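Local coordinates for phage-related protein (Bacillus cereus, PDB 4JG2), which is of unknown function but, as a phage-related member of the Enc34 single-stranded DNA-binding family, probably binds single-stranded DNA, at residues 86-91 with 173-178. Residues are numbered along the deposited sequence; the frame is centred on the assembly and turned at random.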
ATOM      1  N   ASP A  86       4.378  14.484   0.532  1.00  9.50           N
ATOM      2  CA  ASP A  86       4.602  15.874   0.942  1.00 11.41           C
ATOM      3  C   ASP A  86       3.447  16.426   1.789  1.00 10.76           C
ATOM      4  O   ASP A  86       3.667  17.137   2.777  1.00 12.51           O
ATOM      5  CB  ASP A  86       4.953  16.755  -0.237  1.00 12.93           C
ATOM      6  CG  ASP A  86       6.371  16.512  -0.770  1.00 14.01           C
ATOM      7  OD1 ASP A  86       7.298  16.167   0.020  1.00 17.14           O
ATOM      8  OD2 ASP A  86       6.555  16.720  -1.994  1.00 17.96           O
ATOM      9  N   ALA A  87       2.203  16.127   1.378  1.00 10.58           N
ATOM     10  CA  ALA A  87       1.051  16.588   2.147  1.00 11.03           C
ATOM     11  C   ALA A  87       1.019  15.960   3.532  1.00  9.21           C
ATOM     12  O   ALA A  87       0.676  16.602   4.525  1.00 12.14           O
ATOM     13  CB  ALA A  87      -0.248  16.363   1.396  1.00 11.91           C
ATOM     14  N   ALA A  88       1.416  14.710   3.650  1.00  9.59           N
ATOM     15  CA  ALA A  88       1.504  14.026   4.948  1.00  9.39           C
ATOM     16  C   ALA A  88       2.487  14.701   5.859  1.00  9.23           C
ATOM     17  O   ALA A  88       2.256  14.861   7.061  1.00 11.10           O
ATOM     18  CB  ALA A  88       1.797  12.542   4.743  1.00  8.90           C
ATOM     19  N   ILE A  89       3.647  15.051   5.296  1.00  9.69           N
ATOM     20  CA  ILE A  89       4.661  15.773   6.063  1.00 10.27           C
ATOM     21  C   ILE A  89       4.104  17.124   6.537  1.00 11.13           C
ATOM     22  O   ILE A  89       4.214  17.477   7.719  1.00 13.15           O
ATOM     23  CB  ILE A  89       5.968  15.956   5.240  1.00 11.58           C
ATOM     24  CG1 ILE A  89       6.614  14.572   5.007  1.00 11.31           C
ATOM     25  CG2 ILE A  89       6.922  16.913   5.967  1.00 13.89           C
ATOM     26  CD1 ILE A  89       7.733  14.554   3.997  1.00 11.58           C
ATOM     27  N   GLU A  90       3.455  17.864   5.634  0.50 11.05           N
ATOM     28  CA  GLU A  90       2.884  19.139   5.990  0.50 12.57           C
ATOM     29  C   GLU A  90       1.803  19.031   7.058  0.50 12.99           C
ATOM     30  O   GLU A  90       1.742  19.866   7.947  0.50 15.46           O
ATOM     31  CB  GLU A  90       2.370  19.806   4.739  0.50 15.41           C
ATOM     32  CG  GLU A  90       3.540  20.248   3.863  0.50 15.60           C
ATOM     33  CD  GLU A  90       3.115  20.587   2.454  0.50 18.30           C
ATOM     34  OE1 GLU A  90       1.889  20.758   2.228  0.50 21.73           O
ATOM     35  OE2 GLU A  90       4.008  20.725   1.575  0.50 19.11           O
ATOM     36  N   GLU A  91       0.953  18.014   6.972  1.00 11.67           N
ATOM     37  CA  GLU A  91      -0.091  17.810   7.969  1.00 12.33           C
ATOM     38  C   GLU A  91       0.555  17.486   9.332  1.00 10.88           C
ATOM     39  O   GLU A  91       0.022  17.903  10.368  1.00 13.15           O
ATOM     40  CB  GLU A  91      -1.064  16.715   7.530  1.00 14.09           C
ATOM     41  CG  GLU A  91      -2.024  17.228   6.424  1.00 17.79           C
ATOM     42  CD  GLU A  91      -3.110  16.278   5.917  1.00 27.15           C
ATOM     43  OE1 GLU A  91      -3.266  15.197   6.528  1.00 34.84           O
ATOM     44  OE2 GLU A  91      -3.848  16.667   4.957  1.00 35.08           O
ATOM     45  N   LYS A 173      10.783   6.801  11.893  1.00 14.31           N
ATOM     46  CA  LYS A 173       9.929   7.985  11.766  1.00 12.54           C
ATOM     47  C   LYS A 173       9.872   8.420  10.320  1.00 11.05           C
ATOM     48  O   LYS A 173      10.851   8.171   9.603  1.00 12.94           O
ATOM     49  CB  LYS A 173      10.431   9.094  12.678  1.00 14.30           C
ATOM     50  CG  LYS A 173      11.814   9.573  12.253  1.00 17.96           C
ATOM     51  CD  LYS A 173      12.565  10.377  13.276  1.00 23.74           C
ATOM     52  CE  LYS A 173      13.910  10.844  12.720  1.00 24.98           C
ATOM     53  NZ  LYS A 173      14.761  11.426  13.770  1.00 34.86           N
ATOM     54  N   GLY A 174       8.789   9.066   9.912  1.00  9.56           N
ATOM     55  CA  GLY A 174       8.625   9.444   8.558  1.00 10.59           C
ATOM     56  C   GLY A 174       7.171   9.422   8.137  1.00  8.48           C
ATOM     57  O   GLY A 174       6.298   9.906   8.877  1.00  9.05           O
ATOM     58  N   VAL A 175       6.910   8.881   6.962  1.00  7.63           N
ATOM     59  CA  VAL A 175       5.610   8.765   6.376  1.00  7.46           C
ATOM     60  C   VAL A 175       5.324   7.294   6.078  1.00  7.26           C
ATOM     61  O   VAL A 175       6.126   6.631   5.442  1.00  8.65           O
ATOM     62  CB  VAL A 175       5.493   9.603   5.097  1.00  7.70           C
ATOM     63  CG1 VAL A 175       4.122   9.406   4.450  1.00  9.18           C
ATOM     64  CG2 VAL A 175       5.693  11.047   5.408  1.00  9.07           C
ATOM     65  N   ALA A 176       4.190   6.824   6.626  1.00  7.47           N
ATOM     66  CA  ALA A 176       3.700   5.478   6.459  1.00  7.57           C
ATOM     67  C   ALA A 176       2.533   5.459   5.500  1.00  7.16           C
ATOM     68  O   ALA A 176       1.996   6.499   5.102  1.00  7.94           O
ATOM     69  CB  ALA A 176       3.272   4.868   7.798  1.00 10.71           C
ATOM     70  N   CYS A 177       2.119   4.257   5.089  1.00  8.17           N
ATOM     71  CA  CYS A 177       1.069   4.059   4.131  1.00  8.49           C
ATOM     72  C   CYS A 177       0.005   3.139   4.696  1.00  7.93           C
ATOM     73  O   CYS A 177       0.260   1.952   4.945  1.00  8.66           O
ATOM     74  CB  CYS A 177       1.592   3.528   2.838  1.00  9.58           C
ATOM     75  SG  CYS A 177       0.293   3.414   1.591  1.00 15.40           S
ATOM     76  N   GLY A 178      -1.193   3.703   4.903  1.00  7.83           N
ATOM     77  CA  GLY A 178      -2.315   2.956   5.322  1.00  7.81           C
ATOM     78  C   GLY A 178      -3.039   2.277   4.166  1.00  7.38           C
ATOM     79  O   GLY A 178      -3.330   2.920   3.143  1.00  9.42           O
TER
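Val175 of strand 175-186 packs both methyl groups against Ala88 and Ile89 of helix 75-96, a helix-against-sheet contact in which the helix lies on a strand of the mixed sheet, in a protein of the Enc34 single-stranded DNA-binding family. Ala88 and Val175 are the closest CA pair, 6.8 Å apart. No hydrogen bond joins the two segments; the contact is wholly apolar and all three residues are buried. Val175 and Ala88 direct their CB atoms at each other's segment, and the CB of Ala88 is the atom that meets the valine. With CG1 anti to the backbone N (chi1 177°), Val175 spreads its branches over two neighbouring helix residues: CG1 lies 3.9 Å from CB of Ala88, while CG2 reaches CG1 of Ile89. Pro109 also touches Val175 and Pro101 touches Ile89, both from loops. On other sides of the helix, salt bridges of Asp86 with Lys103 and of Glu90 with Arg35 tie it to further parts of the chain. Just before Val175 the chain turns a corner at Gly174. The Ile89 side chain crosses that of Val175 at about a right angle, its CG1 methylene 3.7 Å from CG2 of the valine.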